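Side-chain contacts in CMP/dCMP-type deaminase domain-containing protein (PDB 7DRY), which is a zinc-dependent deaminase of the cytidine deaminase fold that probably deaminates a pyrimidine intermediate of riboflavin biosynthesis: residues Pro20-Pro23 against Thr24-Arg27; Ser68-Ala71 against Ala72-Val76; Glu78-Val81 against Trp82-Leu85; Leu163-Glu166 against Ile167-Ala171. All blocks are in the same frame, centred on the assembly; numbering follows the deposited sequence.

Contact 1: residues Pro20-Pro23 against Thr24-Arg27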
# COMPACT_ATOMS: atom_id res chain seq x y z
N PRO A 20 3.48 -14.00 6.83
CA PRO A 20 4.40 -15.14 6.96
C PRO A 20 5.63 -14.92 6.11
O PRO A 20 5.52 -14.58 4.92
CB PRO A 20 3.57 -16.32 6.43
CG PRO A 20 2.57 -15.69 5.51
CD PRO A 20 2.23 -14.36 6.14
N PRO A 21 6.82 -15.07 6.68
CA PRO A 21 8.04 -14.99 5.85
C PRO A 21 8.09 -16.17 4.90
O PRO A 21 7.92 -17.32 5.30
CB PRO A 21 9.18 -15.05 6.88
CG PRO A 21 8.54 -14.63 8.18
CD PRO A 21 7.14 -15.17 8.11
N ARG A 22 8.30 -15.87 3.63
CA ARG A 22 8.42 -16.87 2.58
C ARG A 22 9.61 -16.51 1.71
O ARG A 22 10.04 -15.35 1.67
CB ARG A 22 7.14 -16.90 1.71
CG ARG A 22 5.89 -17.33 2.46
CD ARG A 22 5.80 -18.84 2.59
NE ARG A 22 4.54 -19.27 3.19
CZ ARG A 22 4.37 -19.50 4.49
NH1 ARG A 22 3.19 -19.89 4.94
NH2 ARG A 22 5.38 -19.33 5.33
N PRO A 23 10.19 -17.49 1.00
CA PRO A 23 11.36 -17.19 0.17
C PRO A 23 11.09 -16.18 -0.93
O PRO A 23 12.04 -15.56 -1.43
CB PRO A 23 11.74 -18.56 -0.41
CG PRO A 23 11.15 -19.54 0.53
CD PRO A 23 9.88 -18.93 1.04
N THR A 24 9.84 -15.99 -1.34
CA THR A 24 9.56 -15.19 -2.53
C THR A 24 8.52 -14.09 -2.30
O THR A 24 8.05 -13.51 -3.28
CB THR A 24 9.10 -16.09 -3.68
OG1 THR A 24 7.80 -16.60 -3.37
CG2 THR A 24 10.07 -17.25 -3.86
N ASN A 25 8.13 -13.82 -1.07
CA ASN A 25 7.17 -12.76 -0.83
C ASN A 25 7.86 -11.51 -0.31
O ASN A 25 9.05 -11.50 0.02
CB ASN A 25 6.01 -13.22 0.07
CG ASN A 25 6.41 -13.39 1.52
OD1 ASN A 25 7.60 -13.40 1.87
ND2 ASN A 25 5.41 -13.55 2.39
N PHE A 26 7.12 -10.41 -0.30
CA PHE A 26 7.58 -9.14 0.23
C PHE A 26 6.57 -8.73 1.28
O PHE A 26 5.41 -8.43 0.96
CB PHE A 26 7.70 -8.10 -0.88
CG PHE A 26 8.91 -8.29 -1.75
CD1 PHE A 26 8.93 -9.28 -2.73
CD2 PHE A 26 10.03 -7.50 -1.57
CE1 PHE A 26 10.07 -9.47 -3.52
CE2 PHE A 26 11.16 -7.68 -2.36
CZ PHE A 26 11.18 -8.66 -3.33
N ARG A 27 7.00 -8.74 2.54
CA ARG A 27 6.12 -8.53 3.68
C ARG A 27 5.88 -7.04 3.86
O ARG A 27 6.79 -6.30 4.25
CB ARG A 27 6.74 -9.15 4.92
CG ARG A 27 6.90 -10.64 4.78
CD ARG A 27 7.86 -11.17 5.81
NE ARG A 27 7.24 -11.32 7.13
CZ ARG A 27 7.76 -10.84 8.26
NH1 ARG A 27 8.90 -10.15 8.24
NH2 ARG A 27 7.16 -11.08 9.40
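The side-chain amide of N25 grips P20 and R22: N25 ND2 donates to P20 O over 2.7 Å, a nearly linear approach to the carbonyl (C=O...N angle 173°) that also keeps close to the amide plane. At the other end of the same group, N25 OD1 accepts from R22 N at 3.1 Å, with the donor standing above the plane of the amide carbonyl. One amide thus ties two backbone positions together, a side chain serving a loop that has no regular structure. N25 gains this position because its CG sits between the backbone N and the carbonyl carbon (chi1 73°), which turns the amide back over P20-R22. R22 packs CB against OD1 of N25 at 3.5 Å. Beside this, P21 lays CG over one face of the R27 guanidinium, 3.7 Å from R27 NE, while the polar atoms of that group are engaged outside: NE with S19 O and NH1 with V170 O. The buried N25 side chain lies about 7 Å from that of the zinc ligand H61. The whole loop links helix 5-16 to strand 29-36, and R27 joins it to the end of helix 164-171 through backbone bonding with A171.

Contact 2: residues Ser68-Ala71 against Ala72-Val76; sequences SNYA and AVHSV
Y70 and H74 lie face to face in an offset stack, their centroids 4.0 Å apart and their planes inclined by 20°. Over the centre of the Y70 ring sits H74 CD2, whereas the H74 ring takes Y70 CE2 toward the rim of one face. The edge of the imidazole is met in its plane by the backbone oxygen of Y70, 3.2 Å from H74 CD2. With CG of Y70 anti to the backbone N (chi1 -167°), the phenol extends along the helix toward the imidazole four residues on; its OH is hydrogen-bonded to V84 O. The stack straddles the C-terminal end of helix 62-73, which finishes in a Schellman motif. S75, with positive phi, is the C-prime residue: V76 N returns to A71 O at 3.0 Å in an almost straight bond (176°), and S75 N reaches A72 O at 3.2 Å. H74 N still bonds to Y70 O at 3.0 Å in the helical manner, with a weak second bond to A71 O. The reversal carries V76 back beside the helix, bringing its CG2 to 4.0 Å from A71 CB. Outside the contact, N69 ND2 is bonded to T50 O and E55 OE1, and the Y70 side chain touches V48 and S49 of strand 46-52.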
# COMPACT_ATOMS: atom_id res chain seq x y z
N SER A 68 -9.49 -5.65 -0.26
CA SER A 68 -10.36 -6.82 -0.24
C SER A 68 -11.02 -7.00 1.12
O SER A 68 -12.17 -7.46 1.19
CB SER A 68 -9.54 -8.05 -0.60
OG SER A 68 -9.20 -8.04 -1.97
N ASN A 69 -10.32 -6.66 2.21
CA ASN A 69 -10.94 -6.71 3.53
C ASN A 69 -12.16 -5.80 3.57
O ASN A 69 -13.23 -6.19 4.06
CB ASN A 69 -9.94 -6.27 4.59
CG ASN A 69 -8.88 -7.30 4.87
OD1 ASN A 69 -9.06 -8.49 4.63
ND2 ASN A 69 -7.76 -6.85 5.42
N TYR A 70 -12.01 -4.58 3.05
CA TYR A 70 -13.13 -3.64 3.03
C TYR A 70 -14.27 -4.18 2.17
O TYR A 70 -15.44 -4.12 2.56
CB TYR A 70 -12.66 -2.28 2.53
CG TYR A 70 -13.66 -1.17 2.77
CD1 TYR A 70 -13.66 -0.44 3.95
CD2 TYR A 70 -14.63 -0.86 1.82
CE1 TYR A 70 -14.58 0.56 4.17
CE2 TYR A 70 -15.54 0.15 2.03
CZ TYR A 70 -15.51 0.85 3.21
OH TYR A 70 -16.43 1.86 3.43
N ALA A 71 -13.94 -4.73 0.99
CA ALA A 71 -14.96 -5.32 0.13
C ALA A 71 -15.72 -6.44 0.83
O ALA A 71 -16.95 -6.51 0.73
CB ALA A 71 -14.31 -5.84 -1.16
N ALA A 72 -15.01 -7.32 1.55
CA ALA A 72 -15.69 -8.42 2.24
C ALA A 72 -16.63 -7.90 3.31
O ALA A 72 -17.76 -8.39 3.45
CB ALA A 72 -14.66 -9.37 2.86
N VAL A 73 -16.19 -6.92 4.10
CA VAL A 73 -17.05 -6.36 5.14
C VAL A 73 -18.30 -5.73 4.54
O VAL A 73 -19.37 -5.76 5.14
CB VAL A 73 -16.22 -5.39 6.00
CG1 VAL A 73 -17.09 -4.50 6.84
CG2 VAL A 73 -15.24 -6.19 6.87
N HIS A 74 -18.19 -5.19 3.32
CA HIS A 74 -19.28 -4.51 2.65
C HIS A 74 -19.97 -5.38 1.61
O HIS A 74 -20.74 -4.85 0.79
CB HIS A 74 -18.79 -3.19 2.06
CG HIS A 74 -18.47 -2.18 3.11
ND1 HIS A 74 -19.37 -1.21 3.51
CD2 HIS A 74 -17.38 -2.03 3.92
CE1 HIS A 74 -18.84 -0.49 4.48
NE2 HIS A 74 -17.64 -0.97 4.75
N SER A 75 -19.73 -6.69 1.62
CA SER A 75 -20.48 -7.64 0.81
C SER A 75 -20.43 -7.35 -0.69
O SER A 75 -21.44 -7.47 -1.39
CB SER A 75 -21.93 -7.78 1.31
OG SER A 75 -22.48 -9.02 0.93
N VAL A 76 -19.26 -6.97 -1.19
CA VAL A 76 -19.09 -6.84 -2.64
C VAL A 76 -17.82 -7.57 -3.06
O VAL A 76 -16.89 -7.73 -2.25
CB VAL A 76 -19.04 -5.37 -3.10
CG1 VAL A 76 -20.36 -4.66 -2.82
CG2 VAL A 76 -17.86 -4.63 -2.48

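Contact 3: residues Glu78-Val81 against Trp82-Leu85; sequences EDRV and WEVL
Two backbone donors converge on V81 O: V84 N at 3.0 Å from above the carbonyl plane, and L85 N at 3.1 Å, nearly in line with the C=O bond (173°). Both donors close turns beginning at V81, and E83 N closes another on R80 O. V84 CG2 flanks V81 O at 3.3 Å. R80 holds E83 side-on in a salt bridge. R80 NE meets E83 OE2 at 3.0 Å from above the carboxylate plane, and R80 NH2 reaches E83 OE1 at 3.1 Å on the syn side, a little out of that plane; the planes of the two groups stand 45° apart. A bend at chi3 of R80 (47°) brings the guanidinium round to the carboxylate. E83 CG itself lies over the centre of one face of the W82 indole, while D79 O lies at the indole edge, 3.7 Å from W82 CD1. A water bridges the backbone here, donating to D79 O and accepting from W82 N. V81 and L85, both buried, touch through carbon, V81 CG2 lying 4.2 Å from L85 CG. These turns connect helix 62-73 to strand 91-97; on the helix, V81 packs against Y70 and A71, and L85 against Y70.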
# COMPACT_ATOMS: atom_id res chain seq x y z
N GLU A 78 -14.15 -7.98 -4.61
CA GLU A 78 -13.06 -7.04 -4.42
C GLU A 78 -12.88 -6.11 -5.62
O GLU A 78 -12.50 -4.94 -5.45
CB GLU A 78 -11.77 -7.78 -4.07
CG GLU A 78 -11.36 -8.84 -5.08
CD GLU A 78 -10.52 -8.27 -6.21
OE1 GLU A 78 -9.82 -7.26 -5.97
OE2 GLU A 78 -10.56 -8.83 -7.32
N ASP A 79 -13.15 -6.59 -6.83
CA ASP A 79 -13.03 -5.71 -7.99
C ASP A 79 -14.09 -4.61 -8.01
O ASP A 79 -13.95 -3.66 -8.78
CB ASP A 79 -12.91 -6.47 -9.33
CG ASP A 79 -14.18 -7.24 -9.71
OD1 ASP A 79 -15.23 -7.10 -9.05
OD2 ASP A 79 -14.12 -7.98 -10.72
N ARG A 80 -15.12 -4.72 -7.16
CA ARG A 80 -16.17 -3.71 -7.05
C ARG A 80 -16.06 -2.89 -5.77
O ARG A 80 -17.03 -2.21 -5.39
CB ARG A 80 -17.55 -4.36 -7.16
CG ARG A 80 -17.93 -4.81 -8.57
CD ARG A 80 -19.24 -5.60 -8.60
NE ARG A 80 -20.28 -4.95 -7.82
CZ ARG A 80 -21.26 -5.59 -7.19
NH1 ARG A 80 -21.34 -6.91 -7.25
NH2 ARG A 80 -22.16 -4.90 -6.50
N VAL A 81 -14.91 -2.93 -5.09
CA VAL A 81 -14.76 -2.17 -3.85
C VAL A 81 -14.91 -0.68 -4.10
O VAL A 81 -15.31 0.06 -3.19
CB VAL A 81 -13.43 -2.52 -3.15
CG1 VAL A 81 -12.25 -1.85 -3.83
CG2 VAL A 81 -13.49 -2.15 -1.66
N TRP A 82 -14.63 -0.22 -5.32
CA TRP A 82 -14.82 1.18 -5.64
C TRP A 82 -16.24 1.65 -5.32
O TRP A 82 -16.44 2.82 -4.96
CB TRP A 82 -14.50 1.43 -7.12
CG TRP A 82 -15.53 0.92 -8.13
CD1 TRP A 82 -15.53 -0.29 -8.78
CD2 TRP A 82 -16.67 1.63 -8.62
NE1 TRP A 82 -16.61 -0.37 -9.64
CE2 TRP A 82 -17.32 0.79 -9.55
CE3 TRP A 82 -17.21 2.89 -8.35
CZ2 TRP A 82 -18.49 1.18 -10.21
CZ3 TRP A 82 -18.37 3.27 -9.01
CH2 TRP A 82 -18.99 2.42 -9.93
N GLU A 83 -17.23 0.76 -5.44
CA GLU A 83 -18.62 1.16 -5.25
C GLU A 83 -18.94 1.48 -3.80
O GLU A 83 -19.95 2.16 -3.54
CB GLU A 83 -19.56 0.04 -5.68
CG GLU A 83 -19.43 -0.40 -7.13
CD GLU A 83 -20.34 -1.57 -7.46
OE1 GLU A 83 -21.11 -2.02 -6.58
OE2 GLU A 83 -20.26 -2.06 -8.61
N VAL A 84 -18.14 1.01 -2.85
CA VAL A 84 -18.46 1.09 -1.43
C VAL A 84 -17.46 1.90 -0.62
O VAL A 84 -17.76 2.21 0.55
CB VAL A 84 -18.66 -0.30 -0.80
CG1 VAL A 84 -19.86 -1.01 -1.41
CG2 VAL A 84 -17.40 -1.14 -0.95
N LEU A 85 -16.29 2.23 -1.16
CA LEU A 85 -15.35 3.04 -0.39
C LEU A 85 -15.95 4.42 -0.13
O LEU A 85 -16.73 4.94 -0.94
CB LEU A 85 -14.05 3.20 -1.16
CG LEU A 85 -13.15 1.97 -1.13
CD1 LEU A 85 -12.05 2.12 -2.19
CD2 LEU A 85 -12.57 1.72 0.25
O HOH W 1 -12.73 -1.48 -7.31

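Contact 4: residues Leu163-Glu166 against Ile167-Ala171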
# COMPACT_ATOMS: atom_id res chain seq x y z
N LEU A 163 12.69 5.35 7.40
CA LEU A 163 12.40 3.98 7.83
C LEU A 163 12.86 2.94 6.80
O LEU A 163 12.43 1.79 6.88
CB LEU A 163 10.92 3.80 8.14
CG LEU A 163 10.37 4.65 9.28
CD1 LEU A 163 8.86 4.83 9.15
CD2 LEU A 163 10.74 4.02 10.61
N GLU A 164 13.75 3.32 5.88
CA GLU A 164 14.00 2.47 4.72
C GLU A 164 14.58 1.12 5.12
O GLU A 164 14.12 0.07 4.65
CB GLU A 164 14.95 3.18 3.74
CG GLU A 164 14.43 4.49 3.16
CD GLU A 164 14.69 5.68 4.05
OE1 GLU A 164 15.28 5.50 5.14
OE2 GLU A 164 14.34 6.80 3.65
N ARG A 165 15.60 1.12 5.98
CA ARG A 165 16.26 -0.14 6.31
C ARG A 165 15.29 -1.10 6.99
O ARG A 165 15.22 -2.28 6.63
CB ARG A 165 17.51 0.09 7.15
CG ARG A 165 18.16 -1.23 7.51
CD ARG A 165 19.56 -1.11 8.06
NE ARG A 165 20.03 -2.44 8.39
CZ ARG A 165 21.06 -2.71 9.18
NH1 ARG A 165 21.77 -1.71 9.71
NH2 ARG A 165 21.39 -3.97 9.43
N GLU A 166 14.53 -0.61 7.98
CA GLU A 166 13.60 -1.47 8.70
C GLU A 166 12.51 -2.00 7.79
O GLU A 166 12.11 -3.16 7.90
CB GLU A 166 12.99 -0.72 9.87
CG GLU A 166 13.97 -0.47 11.00
CD GLU A 166 13.44 0.53 12.00
OE1 GLU A 166 12.73 0.11 12.94
OE2 GLU A 166 13.72 1.74 11.83
N ILE A 167 12.00 -1.15 6.89
CA ILE A 167 10.98 -1.60 5.94
C ILE A 167 11.50 -2.75 5.09
O ILE A 167 10.81 -3.75 4.89
CB ILE A 167 10.50 -0.42 5.10
CG1 ILE A 167 9.60 0.48 5.94
CG2 ILE A 167 9.77 -0.90 3.83
CD1 ILE A 167 9.29 1.82 5.28
N LEU A 168 12.74 -2.63 4.61
CA LEU A 168 13.31 -3.67 3.75
C LEU A 168 13.64 -4.93 4.54
O LEU A 168 13.38 -6.04 4.07
CB LEU A 168 14.57 -3.13 3.05
CG LEU A 168 14.28 -2.06 2.01
CD1 LEU A 168 15.55 -1.34 1.62
CD2 LEU A 168 13.62 -2.69 0.78
N GLU A 169 14.20 -4.77 5.75
CA GLU A 169 14.53 -5.94 6.57
C GLU A 169 13.29 -6.79 6.84
O GLU A 169 13.34 -8.02 6.78
CB GLU A 169 15.17 -5.54 7.89
CG GLU A 169 16.50 -4.78 7.79
CD GLU A 169 17.70 -5.66 7.52
OE1 GLU A 169 17.53 -6.88 7.30
OE2 GLU A 169 18.82 -5.12 7.54
N VAL A 170 12.18 -6.14 7.17
CA VAL A 170 10.93 -6.86 7.38
C VAL A 170 10.45 -7.47 6.07
O VAL A 170 10.09 -8.65 6.00
CB VAL A 170 9.88 -5.93 8.00
CG1 VAL A 170 8.49 -6.57 7.96
CG2 VAL A 170 10.29 -5.55 9.43
N ALA A 171 10.48 -6.68 4.99
CA ALA A 171 9.91 -7.12 3.73
C ALA A 171 10.53 -8.42 3.24
O ALA A 171 9.81 -9.32 2.76
CB ALA A 171 10.08 -6.04 2.67
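R165 and E169, one helical turn apart, form a salt bridge on helix 164-171, where R165 is exposed. A chi1 of 179° swings R165 CG clear of the backbone N, and the chain continues extended from CG to NE, a straight arm that reaches out from the helix and crosses the E169 side chain obliquely. E169 answers with a bent chain: CG stands beside its backbone N, and a bend at chi2 (-79°) carries the carboxylate outward, level with the guanidinium, and sets OE2 at its edge. The two conformations bring R165 NE to E169 OE2 at 3.1 Å in a bond of 165°, made through the anti lone pair of that oxygen and in the plane of the guanidinium. R165 NH2 adds a weak bond to E169 OE2 at 3.4 Å, so a single carboxylate oxygen takes both donors. The aliphatic parts also touch, R165 CG lying 3.9 Å from E169 CG. E169 OE1 lies near the like-charged E179 OE2, and the arginine probably offsets some of that repulsion.

On another side of the helix, L163 at the N-cap position meets I167 through carbon: L163 CB is 3.8 Å from I167 CD1. The isoleucine extends its longer branch back over the L163 carbonyl, with CG1 3.3 Å from L163 O, the oxygen that accepts I167 N at 3.0 Å. E164 turns away and bonds G162 N through OE2. L168 CG rests close to E164 O.

The helix is wedged between two others: L163, E166 and V170 pack on helix 5-16, while E164, L168 and E169 meet helix 178-187.

Overall arrangement
Along the chain the four contacts come in series, and in space they gather into two pairs. Contacts 2 and 3 have centres about 8 Å apart and touch: the end of helix 62-73 and the turns that lead on to strand 91-97 pack together, with S68 and A71 against E78. Contacts 1 and 4, with centres about 13 Å apart, meet where R27 bonds to the last turn of helix 164-171, so that segments far apart in sequence become neighbours. Contacts 2 and 4 lie about 29 Å apart between centres, on opposite sides of the chain's centre. The contacts thus lie in helices and loops that flank the mixed sheet of this zinc-binding deaminase domain.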